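Local atomic coordinates of fatty acyl CoA synthetase FADD13 (FATTY-ACYL-CoA SYNTHETASE) (Mycobacterium tuberculosis, PDB entry 3R44), a protein that belongs to the acyl-CoA synthetases of the ANL superfamily, built from a large AMP-binding domain and a small C-terminal one. Residues E193-A198 and E319-G324; S197-W202 and S232-V237; Q313-T318 and G363-K368. All blocks are in the same frame, centred on the assembly; numbering follows the deposited sequence.

Contact 1: E193-A198 and E319-G324; sequences ESVHSA and ESCGGG. With HIS (histidine), chain B.
Ala198 and Cys321 meet where helix 192-205 runs past the loop that follows strand 310-316. The methyl CB of Ala198 lies 3.7 Å from CB of Cys321 and 3.5 Å from O of Cys321, so one small group on the helix covers both the side chain and the backbone of the loop residue. One turn earlier the sulfur rests on the helix: Cys321 SG is 4.0 Å from Val195 CG2, the branch standing beside the backbone N (the other methyl, CG1, takes the anti position, chi1 161°). No hydrogen bond crosses between 193-198 and 319-324. The loop owes its shape to a type I' beta turn from Ser320 to Gly323, with Cys321 and Gly322 at its corners, both at positive phi. Gly323 N closes the turn on Ser320 O, and Ser320 OG returns a 2.6 Å bond to Gly323 O, meeting the carbonyl at 148° at its oxygen. From outside the two segments, Thr227 OG1 of helix 223-235 holds Cys321 O, while Ser194 OG bonds to Thr191 N and His190 ND1. On another side of the helix sits the bound histidine of the model. Its CG stands 3.4 Å above the centre of the His196 ring, over one face, and its OXT comes within 2.9 Å of His196 ND1; its O approaches Glu193 CB at 3.4 Å. The helix thus divides its chemistry: toward the turn it offers methyls and takes up a thiol in a buried, mostly apolar seam, and toward the ligand it presents the imidazole of His196 and the aliphatic stem of Glu193.

Contact 2: S197-W202 and S232-V237; sequences SAASSW and SAMRGV
This is a small helix-to-helix contact, partly buried, in which one methionine reaches from helix 223-235 to helix 192-205 within the AMP-binding domain. The backbones stay well apart, Ala199 CA and Met234 CA being 7.4 Å from each other, and Met234 spans the distance. Its CG is anti to the backbone N (chi1 177°) and chi2 is also extended, which carries the sulfur straight across; the chain then bends at chi3, -51°, and swings the methyl onto Ala199. Met234 CE ends 3.7 Å from Ala199 CB, while Met234 SD lies 3.6 Å from Ser200 OG. That hydroxyl already bonds to His196 O, one turn back in its own helix, so the sulfur rests beside a polar group that has its partner. Close to where Met234 crosses, its helix stops: Gly236 is the first residue to leave helical angles, with positive phi, and Val237 leads into strand 238-241 of the large mixed sheet. Arg25 takes the carbonyls of Ala233 and Met234 at this end. Ala199 also packs on Ile230 and Phe231 of helix 223-235, and Trp202, one turn farther along helix 192-205, touches Thr227 of that same helix.

Contact 3: Q313-T318 and G363-K368; sequences QGYALT and GEVVIK
Tyr315 pushes its ring out from strand 310-316 toward strand 364-369, where CE2 overlaps one methyl of Val365. The separation is 3.9 Å from Tyr315 CE2 to Val365 CG1, and the same ring carbon is 4.4 Å from Ile367 CD1, so this corner of the ring sits near both aliphatic tips. Both methyls approach the ring obliquely. The tyrosine and valine side chains overlap flank to flank and run antiparallel, each reaching out from its own strand. The torsions explain the reach: Tyr315 CG stands anti to its N at chi1 168°, and Val365 likewise turns CG1 to the anti position, chi1 180°. With 10.4 Å between the CA atoms of Tyr315 and Val365, the backbones remain far apart and the side chains alone bridge them. The two strands belong to different sheets of the AMP-binding domain. Strand 310-316 runs in the mixed sheet that also carries 288-291 and 324-327, whereas 364-369 lies inside a five-stranded antiparallel sheet between 346-351 and 391-394. Val365 and Ile367 face Tyr315 on alternate positions of their strand; Val366 between them is turned away, and its side chain packs on Ala349 and Arg351. The apolar surroundings continue with Leu406 and Ile408 of strand 406-410, which touch both Tyr315 and Val365. At the far end of the ring the buried hydroxyl is provided for, since Tyr315 OH hydrogen-bonds to Asp396 OD2.

How the contacts relate
Contacts 1 and 3 are buried, whereas contact 2 lies farther out and is only partly covered. Contacts 1 and 2 share helix 192-205, with Ser197 and Ala198 common to both; they also touch where Met234 CE packs on His196 CD2 and where Trp202 NE1 probably hydrogen-bonds to Gly322 O. Contact 3 uses other elements, but the 319-324 loop of contact 1 directly continues its segment 313-318, and Ala316 CB packs on Gly322 and Gly323. Contacts 2 and 3 do not touch. None of the three has a hydrogen bond between its segments: a thiol meets a helix in contact 1, a thioether spans two helices in contact 2, and an aromatic ring joins two sheets in contact 3.

Contact 1: E193-A198 and E319-G324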
loop_
_atom_site.group_PDB
_atom_site.type_symbol
_atom_site.label_atom_id
_atom_site.label_comp_id
_atom_site.label_asym_id
_atom_site.label_seq_id
_atom_site.Cartn_x
_atom_site.Cartn_y
_atom_site.Cartn_z
ATOM N N GLU A 193 2.866 12.552 13.337
ATOM C CA GLU A 193 2.420 11.616 14.358
ATOM C C GLU A 193 1.967 10.295 13.776
ATOM O O GLU A 193 2.318 9.261 14.317
ATOM C CB GLU A 193 1.283 12.210 15.203
ATOM C CG GLU A 193 0.545 11.204 16.099
ATOM C CD GLU A 193 -0.544 11.883 16.958
ATOM O OE1 GLU A 193 -1.613 12.209 16.409
ATOM O OE2 GLU A 193 -0.325 12.143 18.159
ATOM N N SER A 194 1.152 10.319 12.712
ATOM C CA SER A 194 0.659 9.044 12.155
ATOM C C SER A 194 1.745 8.208 11.522
ATOM O O SER A 194 1.787 7.012 11.644
ATOM C CB SER A 194 -0.625 9.281 11.294
ATOM O OG SER A 194 -0.367 10.042 10.104
ATOM N N VAL A 195 2.670 8.871 10.852
ATOM C CA VAL A 195 3.774 8.253 10.205
ATOM C C VAL A 195 4.704 7.636 11.257
ATOM O O VAL A 195 5.167 6.490 11.137
ATOM C CB VAL A 195 4.508 9.376 9.349
ATOM C CG1 VAL A 195 5.879 9.034 8.975
ATOM C CG2 VAL A 195 3.656 9.707 8.122
ATOM N N HIS A 196 4.993 8.414 12.283
ATOM C CA HIS A 196 5.810 7.916 13.383
ATOM C C HIS A 196 5.139 6.697 14.039
ATOM O O HIS A 196 5.803 5.712 14.356
ATOM C CB HIS A 196 6.027 9.001 14.408
ATOM C CG HIS A 196 6.593 8.503 15.701
ATOM N ND1 HIS A 196 5.813 8.288 16.823
ATOM C CD2 HIS A 196 7.851 8.129 16.028
ATOM C CE1 HIS A 196 6.585 7.825 17.797
ATOM N NE2 HIS A 196 7.830 7.738 17.345
ATOM N N SER A 197 3.832 6.780 14.247
ATOM C CA SER A 197 3.112 5.673 14.889
ATOM C C SER A 197 3.158 4.416 14.036
ATOM O O SER A 197 3.352 3.323 14.544
ATOM C CB SER A 197 1.686 6.082 15.181
ATOM O OG SER A 197 1.682 7.012 16.253
ATOM N N ALA A 198 3.007 4.578 12.741
ATOM C CA ALA A 198 3.023 3.453 11.854
ATOM C C ALA A 198 4.401 2.868 11.825
ATOM O O ALA A 198 4.542 1.656 11.836
ATOM C CB ALA A 198 2.605 3.907 10.421
ATOM N N GLU A 319 -5.145 4.648 4.332
ATOM C CA GLU A 319 -5.698 5.347 5.494
ATOM C C GLU A 319 -5.042 4.948 6.813
ATOM O O GLU A 319 -5.134 5.676 7.786
ATOM C CB GLU A 319 -7.198 5.110 5.567
ATOM C CG GLU A 319 -7.967 5.861 4.476
ATOM C CD GLU A 319 -8.269 5.004 3.231
ATOM O OE1 GLU A 319 -7.443 4.095 2.857
ATOM O OE2 GLU A 319 -9.299 5.324 2.565
ATOM N N SER A 320 -4.439 3.766 6.858
ATOM C CA SER A 320 -3.730 3.296 8.068
ATOM C C SER A 320 -2.220 3.402 7.985
ATOM O O SER A 320 -1.489 2.841 8.797
ATOM C CB SER A 320 -4.167 1.886 8.403
ATOM O OG SER A 320 -3.604 0.994 7.496
ATOM N N CYS A 321 -1.749 4.171 7.010
ATOM C CA CYS A 321 -0.324 4.434 6.792
ATOM C C CYS A 321 0.493 3.195 6.646
ATOM O O CYS A 321 1.643 3.152 7.113
ATOM C CB CYS A 321 0.280 5.238 7.940
ATOM S SG CYS A 321 1.575 6.348 7.469
ATOM N N GLY A 322 -0.130 2.168 6.099
ATOM C CA GLY A 322 0.545 0.898 5.947
ATOM C C GLY A 322 0.624 0.029 7.185
ATOM O O GLY A 322 1.327 -0.968 7.170
ATOM N N GLY A 323 -0.016 0.422 8.285
ATOM C CA GLY A 323 -0.096 -0.425 9.466
ATOM C C GLY A 323 -1.446 -1.106 9.570
ATOM O O GLY A 323 -2.390 -0.812 8.850
ATOM N N GLY A 324 -1.591 -2.002 10.500
ATOM C CA GLY A 324 -2.893 -2.614 10.675
ATOM C C GLY A 324 -2.713 -3.947 11.346
ATOM O O GLY A 324 -2.635 -3.985 12.585
HETATM N N HIS B . 4.817 10.830 19.958
HETATM C CA HIS B . 5.386 11.657 18.867
HETATM C C HIS B . 4.439 11.692 17.688
HETATM O O HIS B . 3.948 12.718 17.207
HETATM C CB HIS B . 6.766 11.086 18.480
HETATM C CG HIS B . 7.266 11.496 17.134
HETATM N ND1 HIS B . 8.616 11.473 16.824
HETATM C CD2 HIS B . 6.623 11.933 16.013
HETATM C CE1 HIS B . 8.776 11.869 15.567
HETATM N NE2 HIS B . 7.584 12.141 15.052
HETATM O OXT HIS B . 4.128 10.629 17.159
#

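Contact 2: S197-W202 and S232-V237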
loop_
_atom_site.group_PDB
_atom_site.type_symbol
_atom_site.label_atom_id
_atom_site.label_comp_id
_atom_site.label_asym_id
_atom_site.label_seq_id
_atom_site.Cartn_x
_atom_site.Cartn_y
_atom_site.Cartn_z
ATOM N N SER A 197 3.832 6.780 14.247
ATOM C CA SER A 197 3.112 5.673 14.889
ATOM C C SER A 197 3.158 4.416 14.036
ATOM O O SER A 197 3.352 3.323 14.544
ATOM C CB SER A 197 1.686 6.082 15.181
ATOM O OG SER A 197 1.682 7.012 16.253
ATOM N N ALA A 198 3.007 4.578 12.741
ATOM C CA ALA A 198 3.023 3.453 11.854
ATOM C C ALA A 198 4.401 2.868 11.825
ATOM O O ALA A 198 4.542 1.656 11.836
ATOM C CB ALA A 198 2.605 3.907 10.421
ATOM N N ALA A 199 5.429 3.721 11.803
ATOM C CA ALA A 199 6.811 3.225 11.766
ATOM C C ALA A 199 7.066 2.464 13.080
ATOM O O ALA A 199 7.633 1.368 13.094
ATOM C CB ALA A 199 7.820 4.409 11.567
ATOM N N SER A 200 6.642 3.049 14.185
ATOM C CA SER A 200 6.817 2.402 15.508
ATOM C C SER A 200 6.084 1.117 15.618
ATOM O O SER A 200 6.592 0.155 16.190
ATOM C CB SER A 200 6.290 3.265 16.638
ATOM O OG SER A 200 6.967 4.471 16.645
ATOM N N SER A 201 4.871 1.102 15.053
ATOM C CA SER A 201 4.055 -0.099 15.020
ATOM C C SER A 201 4.822 -1.258 14.347
ATOM O O SER A 201 4.998 -2.320 14.906
ATOM C CB SER A 201 2.763 0.152 14.274
ATOM O OG SER A 201 2.010 -1.018 14.346
ATOM N N TRP A 202 5.331 -1.007 13.159
ATOM C CA TRP A 202 6.123 -2.035 12.466
ATOM C C TRP A 202 7.363 -2.442 13.259
ATOM O O TRP A 202 7.612 -3.614 13.520
ATOM C CB TRP A 202 6.557 -1.461 11.132
ATOM C CG TRP A 202 5.541 -1.552 10.093
ATOM C CD1 TRP A 202 4.536 -0.648 9.780
ATOM C CD2 TRP A 202 5.461 -2.572 9.149
ATOM N NE1 TRP A 202 3.810 -1.109 8.693
ATOM C CE2 TRP A 202 4.373 -2.280 8.286
ATOM C CE3 TRP A 202 6.184 -3.767 8.962
ATOM C CZ2 TRP A 202 3.986 -3.151 7.254
ATOM C CZ3 TRP A 202 5.823 -4.601 7.934
ATOM C CH2 TRP A 202 4.737 -4.284 7.078
ATOM N N SER A 232 13.025 2.464 8.879
ATOM C CA SER A 232 14.441 2.176 8.699
ATOM C C SER A 232 15.298 3.203 9.448
ATOM O O SER A 232 16.273 2.847 10.140
ATOM C CB SER A 232 14.817 2.098 7.222
ATOM O OG SER A 232 14.291 0.905 6.649
ATOM N N ALA A 233 15.010 4.490 9.282
ATOM C CA ALA A 233 15.729 5.494 10.056
ATOM C C ALA A 233 15.466 5.359 11.557
ATOM O O ALA A 233 16.361 5.523 12.403
ATOM C CB ALA A 233 15.386 6.907 9.562
ATOM N N MET A 234 14.227 5.103 11.912
ATOM C CA MET A 234 13.862 4.925 13.307
ATOM C C MET A 234 14.677 3.835 13.993
ATOM O O MET A 234 15.202 4.044 15.084
ATOM C CB MET A 234 12.360 4.613 13.455
ATOM C CG MET A 234 11.999 4.357 14.864
ATOM S SD MET A 234 10.225 4.370 15.074
ATOM C CE MET A 234 9.769 5.908 14.297
ATOM N N ARG A 235 14.844 2.708 13.323
ATOM C CA ARG A 235 15.523 1.555 13.927
ATOM C C ARG A 235 17.029 1.498 13.584
ATOM O O ARG A 235 17.768 0.760 14.238
ATOM C CB ARG A 235 14.780 0.295 13.507
ATOM C CG ARG A 235 15.408 -1.122 13.845
ATOM C CD ARG A 235 15.380 -1.521 15.317
ATOM N NE ARG A 235 16.428 -0.857 16.051
ATOM C CZ ARG A 235 16.770 -1.115 17.315
ATOM N NH1 ARG A 235 17.774 -0.439 17.830
ATOM N NH2 ARG A 235 16.139 -2.048 18.048
ATOM N N GLY A 236 17.497 2.253 12.594
ATOM C CA GLY A 236 18.897 2.187 12.186
ATOM C C GLY A 236 19.173 1.011 11.265
ATOM O O GLY A 236 20.095 0.195 11.457
ATOM N N VAL A 237 18.383 0.957 10.223
ATOM C CA VAL A 237 18.415 -0.110 9.201
ATOM C C VAL A 237 18.979 0.507 7.963
ATOM O O VAL A 237 18.702 1.675 7.668
ATOM C CB VAL A 237 16.999 -0.532 8.965
ATOM C CG1 VAL A 237 16.835 -1.387 7.700
ATOM C CG2 VAL A 237 16.526 -1.313 10.219
#

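Contact 3: Q313-T318 and G363-K368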
loop_
_atom_site.group_PDB
_atom_site.type_symbol
_atom_site.label_atom_id
_atom_site.label_comp_id
_atom_site.label_asym_id
_atom_site.label_seq_id
_atom_site.Cartn_x
_atom_site.Cartn_y
_atom_site.Cartn_z
ATOM N N GLN A 313 3.302 -11.382 6.562
ATOM C CA GLN A 313 2.187 -10.924 5.738
ATOM C C GLN A 313 1.333 -10.003 6.573
ATOM O O GLN A 313 1.505 -9.948 7.776
ATOM C CB GLN A 313 1.357 -12.139 5.278
ATOM C CG GLN A 313 2.055 -13.062 4.382
ATOM C CD GLN A 313 1.276 -14.339 4.200
ATOM O OE1 GLN A 313 0.368 -14.374 3.379
ATOM N NE2 GLN A 313 1.615 -15.390 4.975
ATOM N N GLY A 314 0.456 -9.247 5.954
ATOM C CA GLY A 314 -0.499 -8.462 6.711
ATOM C C GLY A 314 -1.563 -7.767 5.923
ATOM O O GLY A 314 -1.721 -7.992 4.712
ATOM N N TYR A 315 -2.240 -6.860 6.607
ATOM C CA TYR A 315 -3.292 -6.089 6.069
ATOM C C TYR A 315 -3.088 -4.638 6.483
ATOM O O TYR A 315 -2.874 -4.354 7.688
ATOM C CB TYR A 315 -4.592 -6.578 6.644
ATOM C CG TYR A 315 -5.780 -5.685 6.383
ATOM C CD1 TYR A 315 -6.367 -5.626 5.114
ATOM C CD2 TYR A 315 -6.314 -4.902 7.400
ATOM C CE1 TYR A 315 -7.504 -4.869 4.886
ATOM C CE2 TYR A 315 -7.429 -4.116 7.171
ATOM C CZ TYR A 315 -8.008 -4.095 5.910
ATOM O OH TYR A 315 -9.113 -3.295 5.719
ATOM N N ALA A 316 -3.173 -3.741 5.495
ATOM C CA ALA A 316 -3.079 -2.287 5.769
ATOM C C ALA A 316 -3.766 -1.568 4.626
ATOM O O ALA A 316 -4.058 -2.206 3.602
ATOM C CB ALA A 316 -1.624 -1.879 5.861
ATOM N N LEU A 317 -3.961 -0.261 4.768
ATOM C CA LEU A 317 -4.643 0.556 3.783
ATOM C C LEU A 317 -3.813 1.793 3.695
ATOM O O LEU A 317 -3.098 2.106 4.631
ATOM C CB LEU A 317 -6.033 0.961 4.272
ATOM C CG LEU A 317 -7.091 -0.087 4.536
ATOM C CD1 LEU A 317 -8.448 0.655 4.649
ATOM C CD2 LEU A 317 -7.117 -1.077 3.374
ATOM N N THR A 318 -3.995 2.579 2.663
ATOM C CA THR A 318 -3.493 3.952 2.681
ATOM C C THR A 318 -3.886 4.760 3.924
ATOM O O THR A 318 -3.034 5.411 4.521
ATOM C CB THR A 318 -3.866 4.665 1.357
ATOM O OG1 THR A 318 -3.374 3.846 0.280
ATOM C CG2 THR A 318 -3.225 6.037 1.264
ATOM N N GLY A 363 -17.662 -9.036 10.360
ATOM C CA GLY A 363 -18.214 -7.704 10.095
ATOM C C GLY A 363 -17.266 -6.819 9.327
ATOM O O GLY A 363 -16.302 -7.289 8.708
ATOM N N GLU A 364 -17.530 -5.528 9.350
ATOM C CA GLU A 364 -16.668 -4.591 8.634
ATOM C C GLU A 364 -15.388 -4.375 9.457
ATOM O O GLU A 364 -15.491 -4.094 10.641
ATOM C CB GLU A 364 -17.402 -3.263 8.400
ATOM C CG GLU A 364 -16.539 -2.280 7.636
ATOM C CD GLU A 364 -17.162 -0.871 7.572
ATOM O OE1 GLU A 364 -18.172 -0.613 8.307
ATOM O OE2 GLU A 364 -16.635 -0.023 6.802
ATOM N N VAL A 365 -14.206 -4.488 8.838
ATOM C CA VAL A 365 -12.970 -4.288 9.550
ATOM C C VAL A 365 -12.876 -2.825 9.989
ATOM O O VAL A 365 -13.104 -1.873 9.172
ATOM C CB VAL A 365 -11.767 -4.711 8.751
ATOM C CG1 VAL A 365 -10.465 -4.451 9.590
ATOM C CG2 VAL A 365 -11.877 -6.264 8.348
ATOM N N VAL A 366 -12.632 -2.625 11.290
ATOM C CA VAL A 366 -12.463 -1.248 11.787
ATOM C C VAL A 366 -11.128 -1.139 12.538
ATOM O O VAL A 366 -10.654 -2.127 13.127
ATOM C CB VAL A 366 -13.624 -0.751 12.631
ATOM C CG1 VAL A 366 -14.875 -0.534 11.792
ATOM C CG2 VAL A 366 -13.909 -1.648 13.810
ATOM N N ILE A 367 -10.517 0.044 12.500
ATOM C CA ILE A 367 -9.194 0.242 13.106
ATOM C C ILE A 367 -9.247 1.445 14.033
ATOM O O ILE A 367 -9.817 2.501 13.640
ATOM C CB ILE A 367 -8.134 0.478 11.992
ATOM C CG1 ILE A 367 -8.099 -0.714 10.994
ATOM C CG2 ILE A 367 -6.741 0.779 12.602
ATOM C CD1 ILE A 367 -7.140 -0.552 9.736
ATOM N N LYS A 368 -8.617 1.370 15.200
ATOM C CA LYS A 368 -8.477 2.536 16.127
ATOM C C LYS A 368 -6.991 2.622 16.462
ATOM O O LYS A 368 -6.407 1.651 16.907
ATOM C CB LYS A 368 -9.311 2.381 17.399
ATOM C CG LYS A 368 -9.156 3.545 18.376
ATOM C CD LYS A 368 -10.187 3.436 19.528
ATOM C CE LYS A 368 -11.439 4.195 19.171
ATOM N NZ LYS A 368 -12.376 4.314 20.337
#